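Long-range contact in 4-hydroxyphenylpyruvate dioxygenase (Pseudomonas putida, PDB 5HMQ), which dehydrates 3-dehydroshikimate to protocatechuate in a metal-dependent step of quinate and shikimate degradation: residues L320-V333 with L336-E348. Residues are numbered along the deposited sequence; the frame is centred on the assembly and turned at random.
Sequences LGFAEAGKHRSKEV and LRQGDINIVLNAE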
ATOM      1  N   LEU C 320      10.030   2.584 -35.705  1.00 50.82           N
ATOM      2  CA  LEU C 320       8.806   1.790 -35.719  1.00 50.65           C
ATOM      3  C   LEU C 320       7.821   2.220 -36.803  1.00 48.99           C
ATOM      4  O   LEU C 320       6.710   1.680 -36.861  1.00 50.53           O
ATOM      5  CB  LEU C 320       8.122   1.849 -34.349  1.00 48.67           C
ATOM      6  CG  LEU C 320       8.735   0.933 -33.291  1.00 49.84           C
ATOM      7  CD1 LEU C 320       8.327   1.378 -31.888  1.00 47.59           C
ATOM      8  CD2 LEU C 320       8.311  -0.521 -33.545  1.00 46.55           C
ATOM      9  N   GLY C 321       8.196   3.165 -37.660  1.00 50.99           N
ATOM     10  CA  GLY C 321       7.398   3.523 -38.811  1.00 51.38           C
ATOM     11  C   GLY C 321       6.605   4.803 -38.702  1.00 52.53           C
ATOM     12  O   GLY C 321       5.836   5.108 -39.620  1.00 55.54           O
ATOM     13  N   PHE C 322       6.755   5.558 -37.617  1.00 50.97           N
ATOM     14  CA  PHE C 322       5.988   6.780 -37.442  1.00 49.06           C
ATOM     15  C   PHE C 322       6.631   7.926 -38.214  1.00 50.40           C
ATOM     16  O   PHE C 322       7.858   8.013 -38.320  1.00 52.96           O
ATOM     17  CB  PHE C 322       5.873   7.142 -35.960  1.00 48.27           C
ATOM     18  CG  PHE C 322       4.947   6.246 -35.188  1.00 48.92           C
ATOM     19  CD1 PHE C 322       5.398   5.045 -34.667  1.00 49.49           C
ATOM     20  CD2 PHE C 322       3.623   6.602 -34.987  1.00 47.18           C
ATOM     21  CE1 PHE C 322       4.547   4.217 -33.962  1.00 52.06           C
ATOM     22  CE2 PHE C 322       2.769   5.777 -34.281  1.00 46.61           C
ATOM     23  CZ  PHE C 322       3.231   4.583 -33.767  1.00 47.50           C
ATOM     24  N   ALA C 323       5.792   8.798 -38.763  1.00 54.05           N
ATOM     25  CA  ALA C 323       6.243   9.990 -39.465  1.00 55.85           C
ATOM     26  C   ALA C 323       6.157  11.200 -38.546  1.00 55.46           C
ATOM     27  O   ALA C 323       5.252  11.298 -37.713  1.00 60.07           O
ATOM     28  CB  ALA C 323       5.409  10.237 -40.722  1.00 56.61           C
ATOM     29  N   GLU C 324       7.113  12.113 -38.690  1.00 58.08           N
ATOM     30  CA  GLU C 324       7.064  13.390 -37.984  1.00 58.91           C
ATOM     31  C   GLU C 324       5.964  14.239 -38.605  1.00 59.02           C
ATOM     32  O   GLU C 324       6.173  14.902 -39.622  1.00 60.97           O
ATOM     33  CB  GLU C 324       8.410  14.099 -38.061  1.00 59.80           C
ATOM     34  CG  GLU C 324       9.565  13.318 -37.466  1.00 63.13           C
ATOM     35  CD  GLU C 324      10.832  14.143 -37.370  1.00 66.43           C
ATOM     36  OE1 GLU C 324      10.967  14.911 -36.394  1.00 68.21           O
ATOM     37  OE2 GLU C 324      11.692  14.024 -38.269  1.00 66.07           O
ATOM     38  N   ALA C 325       4.787  14.242 -37.983  1.00 63.53           N
ATOM     39  CA  ALA C 325       3.654  14.932 -38.581  1.00 61.27           C
ATOM     40  C   ALA C 325       3.713  16.439 -38.385  1.00 66.13           C
ATOM     41  O   ALA C 325       2.928  17.156 -39.012  1.00 68.39           O
ATOM     42  CB  ALA C 325       2.342  14.390 -38.007  1.00 57.66           C
ATOM     43  N   GLY C 326       4.645  16.938 -37.578  1.00 65.65           N
ATOM     44  CA  GLY C 326       4.759  18.369 -37.373  1.00 65.46           C
ATOM     45  C   GLY C 326       5.002  18.771 -35.933  1.00 63.07           C
ATOM     46  O   GLY C 326       4.856  17.961 -35.013  1.00 60.15           O
ATOM     47  N   LYS C 327       5.381  20.029 -35.732  1.00 64.94           N
ATOM     48  CA  LYS C 327       5.687  20.570 -34.418  1.00 63.56           C
ATOM     49  C   LYS C 327       4.590  21.537 -33.993  1.00 62.41           C
ATOM     50  O   LYS C 327       3.928  22.157 -34.831  1.00 62.06           O
ATOM     51  CB  LYS C 327       7.045  21.287 -34.426  1.00 63.84           C
ATOM     52  CG  LYS C 327       7.476  21.863 -33.080  1.00 63.33           C
ATOM     53  CD  LYS C 327       8.955  22.208 -33.062  1.00 64.50           C
ATOM     54  CE  LYS C 327       9.325  22.955 -31.789  1.00 66.61           C
ATOM     55  NZ  LYS C 327      10.684  23.561 -31.867  1.00 69.26           N
ATOM     56  N   HIS C 328       4.378  21.631 -32.681  1.00 64.40           N
ATOM     57  CA  HIS C 328       3.466  22.625 -32.134  1.00 63.97           C
ATOM     58  C   HIS C 328       3.906  24.023 -32.554  1.00 63.33           C
ATOM     59  O   HIS C 328       5.096  24.296 -32.727  1.00 65.14           O
ATOM     60  CB  HIS C 328       3.426  22.511 -30.610  1.00 66.91           C
ATOM     61  CG  HIS C 328       2.245  23.174 -29.975  1.00 68.27           C
ATOM     62  ND1 HIS C 328       2.255  24.496 -29.584  1.00 69.02           N
ATOM     63  CD2 HIS C 328       1.020  22.694 -29.649  1.00 66.95           C
ATOM     64  CE1 HIS C 328       1.086  24.804 -29.050  1.00 69.49           C
ATOM     65  NE2 HIS C 328       0.319  23.729 -29.079  1.00 67.78           N
ATOM     66  N   ARG C 329       2.931  24.916 -32.720  1.00 67.38           N
ATOM     67  CA  ARG C 329       3.247  26.244 -33.239  1.00 68.80           C
ATOM     68  C   ARG C 329       3.995  27.104 -32.223  1.00 68.31           C
ATOM     69  O   ARG C 329       4.754  27.997 -32.618  1.00 70.01           O
ATOM     70  CB  ARG C 329       1.980  26.949 -33.719  1.00 67.74           C
ATOM     71  CG  ARG C 329       1.185  26.136 -34.726  1.00 69.72           C
ATOM     72  CD  ARG C 329      -0.043  26.887 -35.203  1.00 72.35           C
ATOM     73  NE  ARG C 329      -1.107  25.981 -35.625  1.00 75.81           N
ATOM     74  CZ  ARG C 329      -1.827  26.142 -36.729  1.00 77.51           C
ATOM     75  NH1 ARG C 329      -1.585  27.163 -37.537  1.00 79.09           N
ATOM     76  NH2 ARG C 329      -2.780  25.275 -37.033  1.00 76.76           N
ATOM     77  N   SER C 330       3.792  26.874 -30.925  1.00 64.68           N
ATOM     78  CA  SER C 330       4.413  27.738 -29.926  1.00 65.74           C
ATOM     79  C   SER C 330       5.154  26.954 -28.848  1.00 66.66           C
ATOM     80  O   SER C 330       6.077  27.482 -28.221  1.00 70.17           O
ATOM     81  CB  SER C 330       3.357  28.638 -29.279  1.00 63.58           C
ATOM     82  OG  SER C 330       2.238  27.883 -28.851  1.00 61.72           O
ATOM     83  N   LYS C 331       4.767  25.704 -28.624  1.00 63.51           N
ATOM     84  CA  LYS C 331       5.344  24.890 -27.565  1.00 63.06           C
ATOM     85  C   LYS C 331       6.304  23.847 -28.130  1.00 64.19           C
ATOM     86  O   LYS C 331       6.319  23.560 -29.330  1.00 63.67           O
ATOM     87  CB  LYS C 331       4.243  24.205 -26.753  1.00 63.75           C
ATOM     88  CG  LYS C 331       3.226  25.166 -26.165  1.00 63.30           C
ATOM     89  CD  LYS C 331       2.058  24.421 -25.548  1.00 60.27           C
ATOM     90  CE  LYS C 331       1.122  25.373 -24.825  1.00 60.55           C
ATOM     91  NZ  LYS C 331      -0.056  24.660 -24.259  1.00 64.64           N
ATOM     92  N   GLU C 332       7.116  23.278 -27.235  1.00 59.56           N
ATOM     93  CA  GLU C 332       8.053  22.213 -27.591  1.00 59.42           C
ATOM     94  C   GLU C 332       7.315  20.873 -27.565  1.00 57.96           C
ATOM     95  O   GLU C 332       7.531  20.008 -26.713  1.00 57.61           O
ATOM     96  CB  GLU C 332       9.253  22.224 -26.656  1.00 59.10           C
ATOM     97  CG  GLU C 332      10.155  23.430 -26.858  1.00 59.66           C
ATOM     98  CD  GLU C 332      10.721  23.490 -28.264  1.00 61.43           C
ATOM     99  OE1 GLU C 332      11.442  22.549 -28.658  1.00 61.86           O
ATOM    100  OE2 GLU C 332      10.434  24.474 -28.981  1.00 62.51           O
ATOM    101  N   VAL C 333       6.437  20.707 -28.551  1.00 56.96           N
ATOM    102  CA  VAL C 333       5.536  19.565 -28.643  1.00 58.77           C
ATOM    103  C   VAL C 333       5.630  18.989 -30.047  1.00 57.80           C
ATOM    104  O   VAL C 333       5.408  19.704 -31.028  1.00 58.50           O
ATOM    105  CB  VAL C 333       4.086  19.957 -28.319  1.00 59.55           C
ATOM    106  CG1 VAL C 333       3.135  18.842 -28.692  1.00 58.08           C
ATOM    107  CG2 VAL C 333       3.944  20.292 -26.838  1.00 58.02           C
ATOM    108  N   LEU C 336       3.696  12.719 -33.832  1.00 52.01           N
ATOM    109  CA  LEU C 336       4.074  11.637 -34.729  1.00 52.73           C
ATOM    110  C   LEU C 336       2.843  10.805 -35.052  1.00 54.57           C
ATOM    111  O   LEU C 336       1.939  10.652 -34.225  1.00 52.20           O
ATOM    112  CB  LEU C 336       5.176  10.732 -34.149  1.00 48.07           C
ATOM    113  CG  LEU C 336       6.599  11.294 -34.110  1.00 51.59           C
ATOM    114  CD1 LEU C 336       6.816  12.225 -32.925  1.00 52.09           C
ATOM    115  CD2 LEU C 336       7.652  10.193 -34.187  1.00 54.03           C
ATOM    116  N   ARG C 337       2.813  10.273 -36.272  1.00 55.61           N
ATOM    117  CA  ARG C 337       1.593   9.701 -36.813  1.00 55.13           C
ATOM    118  C   ARG C 337       1.919   8.458 -37.627  1.00 54.97           C
ATOM    119  O   ARG C 337       2.940   8.409 -38.321  1.00 54.74           O
ATOM    120  CB  ARG C 337       0.882  10.751 -37.674  1.00 56.03           C
ATOM    121  CG  ARG C 337      -0.583  10.524 -37.935  1.00 57.83           C
ATOM    122  CD  ARG C 337      -1.149  11.768 -38.604  1.00 60.11           C
ATOM    123  NE  ARG C 337      -2.429  12.172 -38.028  1.00 63.00           N
ATOM    124  CZ  ARG C 337      -2.954  13.388 -38.153  1.00 61.56           C
ATOM    125  NH1 ARG C 337      -2.308  14.325 -38.834  1.00 60.83           N
ATOM    126  NH2 ARG C 337      -4.124  13.667 -37.594  1.00 59.93           N
ATOM    127  N   GLN C 338       1.048   7.456 -37.535  1.00 48.67           N
ATOM    128  CA  GLN C 338       1.137   6.270 -38.387  1.00 48.01           C
ATOM    129  C   GLN C 338      -0.216   5.584 -38.382  1.00 48.82           C
ATOM    130  O   GLN C 338      -0.687   5.155 -37.324  1.00 49.97           O
ATOM    131  CB  GLN C 338       2.223   5.310 -37.903  1.00 50.78           C
ATOM    132  CG  GLN C 338       2.310   4.033 -38.728  1.00 52.53           C
ATOM    133  CD  GLN C 338       3.463   3.136 -38.315  1.00 50.39           C
ATOM    134  OE1 GLN C 338       3.714   2.106 -38.938  1.00 50.07           O
ATOM    135  NE2 GLN C 338       4.164   3.520 -37.256  1.00 49.62           N
ATOM    136  N   GLY C 339      -0.827   5.464 -39.554  1.00 47.99           N
ATOM    137  CA  GLY C 339      -2.155   4.881 -39.631  1.00 46.81           C
ATOM    138  C   GLY C 339      -3.154   5.699 -38.835  1.00 48.92           C
ATOM    139  O   GLY C 339      -3.327   6.905 -39.058  1.00 47.69           O
ATOM    140  N   ASP C 340      -3.809   5.057 -37.872  1.00 48.78           N
ATOM    141  CA  ASP C 340      -4.748   5.732 -36.993  1.00 52.19           C
ATOM    142  C   ASP C 340      -4.135   5.981 -35.616  1.00 52.03           C
ATOM    143  O   ASP C 340      -4.852   6.333 -34.673  1.00 51.73           O
ATOM    144  CB  ASP C 340      -6.028   4.885 -36.892  1.00 53.93           C
ATOM    145  CG  ASP C 340      -7.135   5.555 -36.107  1.00 61.52           C
ATOM    146  OD1 ASP C 340      -7.807   6.436 -36.684  1.00 66.49           O
ATOM    147  OD2 ASP C 340      -7.342   5.201 -34.924  1.00 63.10           O
ATOM    148  N   ILE C 341      -2.812   5.872 -35.501  1.00 47.76           N
ATOM    149  CA  ILE C 341      -2.095   6.097 -34.252  1.00 46.95           C
ATOM    150  C   ILE C 341      -1.524   7.506 -34.263  1.00 47.93           C
ATOM    151  O   ILE C 341      -0.780   7.875 -35.180  1.00 47.84           O
ATOM    152  CB  ILE C 341      -0.982   5.058 -34.052  1.00 48.24           C
ATOM    153  CG1 ILE C 341      -1.499   3.652 -34.357  1.00 49.08           C
ATOM    154  CG2 ILE C 341      -0.431   5.131 -32.638  1.00 45.28           C
ATOM    155  CD1 ILE C 341      -0.412   2.669 -34.750  1.00 49.79           C
ATOM    156  N   ASN C 342      -1.872   8.295 -33.250  1.00 50.12           N
ATOM    157  CA  ASN C 342      -1.309   9.622 -33.040  1.00 48.52           C
ATOM    158  C   ASN C 342      -0.580   9.639 -31.704  1.00 48.74           C
ATOM    159  O   ASN C 342      -1.139   9.221 -30.685  1.00 48.99           O
ATOM    160  CB  ASN C 342      -2.398  10.696 -33.074  1.00 46.88           C
ATOM    161  CG  ASN C 342      -3.128  10.739 -34.401  1.00 51.01           C
ATOM    162  OD1 ASN C 342      -2.563  11.138 -35.420  1.00 51.86           O
ATOM    163  ND2 ASN C 342      -4.390  10.321 -34.400  1.00 49.31           N
ATOM    164  N   ILE C 343       0.667  10.101 -31.709  1.00 46.79           N
ATOM    165  CA  ILE C 343       1.489  10.147 -30.505  1.00 47.51           C
ATOM    166  C   ILE C 343       2.049  11.553 -30.357  1.00 48.65           C
ATOM    167  O   ILE C 343       2.660  12.085 -31.291  1.00 48.18           O
ATOM    168  CB  ILE C 343       2.624   9.107 -30.543  1.00 46.22           C
ATOM    169  CG1 ILE C 343       2.041   7.696 -30.487  1.00 47.96           C
ATOM    170  CG2 ILE C 343       3.580   9.323 -29.381  1.00 46.11           C
ATOM    171  CD1 ILE C 343       3.066   6.601 -30.613  1.00 47.77           C
ATOM    172  N   VAL C 344       1.834  12.155 -29.191  1.00 49.53           N
ATOM    173  CA  VAL C 344       2.256  13.522 -28.907  1.00 47.80           C
ATOM    174  C   VAL C 344       3.423  13.462 -27.927  1.00 48.30           C
ATOM    175  O   VAL C 344       3.291  12.911 -26.827  1.00 47.14           O
ATOM    176  CB  VAL C 344       1.096  14.352 -28.334  1.00 47.88           C
ATOM    177  CG1 VAL C 344       1.555  15.767 -28.010  1.00 47.83           C
ATOM    178  CG2 VAL C 344      -0.108  14.335 -29.281  1.00 44.50           C
ATOM    179  N   LEU C 345       4.565  14.023 -28.321  1.00 45.90           N
ATOM    180  CA  LEU C 345       5.741  14.106 -27.460  1.00 47.93           C
ATOM    181  C   LEU C 345       5.790  15.503 -26.847  1.00 51.62           C
ATOM    182  O   LEU C 345       6.078  16.483 -27.540  1.00 51.05           O
ATOM    183  CB  LEU C 345       7.017  13.799 -28.242  1.00 46.36           C
ATOM    184  CG  LEU C 345       7.102  12.438 -28.938  1.00 47.73           C
ATOM    185  CD1 LEU C 345       8.480  12.239 -29.550  1.00 46.30           C
ATOM    186  CD2 LEU C 345       6.778  11.311 -27.966  1.00 45.48           C
ATOM    187  N   ASN C 346       5.496  15.588 -25.552  1.00 50.01           N
ATOM    188  CA  ASN C 346       5.357  16.862 -24.850  1.00 47.41           C
ATOM    189  C   ASN C 346       6.648  17.126 -24.080  1.00 46.94           C
ATOM    190  O   ASN C 346       6.906  16.509 -23.043  1.00 44.61           O
ATOM    191  CB  ASN C 346       4.139  16.823 -23.933  1.00 48.05           C
ATOM    192  CG  ASN C 346       3.877  18.147 -23.235  1.00 47.03           C
ATOM    193  OD1 ASN C 346       4.606  19.121 -23.420  1.00 51.45           O
ATOM    194  ND2 ASN C 346       2.813  18.191 -22.441  1.00 45.57           N
ATOM    195  N   ALA C 347       7.467  18.041 -24.600  1.00 50.34           N
ATOM    196  CA  ALA C 347       8.701  18.454 -23.946  1.00 52.40           C
ATOM    197  C   ALA C 347       8.647  19.894 -23.454  1.00 52.75           C
ATOM    198  O   ALA C 347       9.689  20.458 -23.102  1.00 52.51           O
ATOM    199  CB  ALA C 347       9.891  18.266 -24.892  1.00 53.51           C
ATOM    200  N   GLU C 348       7.468  20.499 -23.428  1.00 55.52           N
ATOM    201  CA  GLU C 348       7.324  21.877 -22.970  1.00 58.06           C
ATOM    202  C   GLU C 348       7.579  21.963 -21.470  1.00 57.14           C
ATOM    203  O   GLU C 348       6.891  21.287 -20.696  1.00 58.00           O
ATOM    204  CB  GLU C 348       5.931  22.402 -23.306  1.00 58.01           C
ATOM    205  CG  GLU C 348       5.658  23.831 -22.848  1.00 57.53           C
ATOM    206  CD  GLU C 348       6.342  24.882 -23.710  1.00 59.52           C
ATOM    207  OE1 GLU C 348       7.147  24.518 -24.595  1.00 59.25           O
ATOM    208  OE2 GLU C 348       6.065  26.083 -23.506  1.00 60.77           O
TER
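Three antiparallel strands of the first VOC (vicinal oxygen chelate) module, 323-328, 333-338 and 341-346, meet in a β-meander. Ala323 and Arg337 form a hydrogen-bonded pair, Ala323 N reaching Arg337 O at 2.9 Å, and the small methyl of Ala325 packs directly on Arg337 CB. Just before this strand the Phe322 ring is wedged against the type II' turn 338-341 linking the other two. Gln338 lies over one ring face, its CB making a CH-π contact and its NE2 3.2 Å above the plane near the rim, with amide and ring planes 84° apart. Its straight side chain (CG anti to the backbone N, chi1 178°) lays the amide there, NE2 donating to Leu320 O at 3.2 Å and OE1 accepting from Leu440 N. The ring's outer end meets branched aliphatics: Ile341 CG2 at the edge and Ile343 CD1 3.7 Å from CZ. Gly321 supplies the positive phi of the Schellman motif ending helix 307-319, where a CB would jam against Leu320 O. Across the far end, Glu332 N donates a hydrogen bond to Glu348 OE1 at 2.9 Å from above the Glu348 carboxylate plane, while Val333 CG1 packs on Val344 CG1. Leu317 of helix 307-319 packs on Phe322, Leu336 and Ile343; strand 295-304 flanks 341-346, and 428-430 borders 323-328.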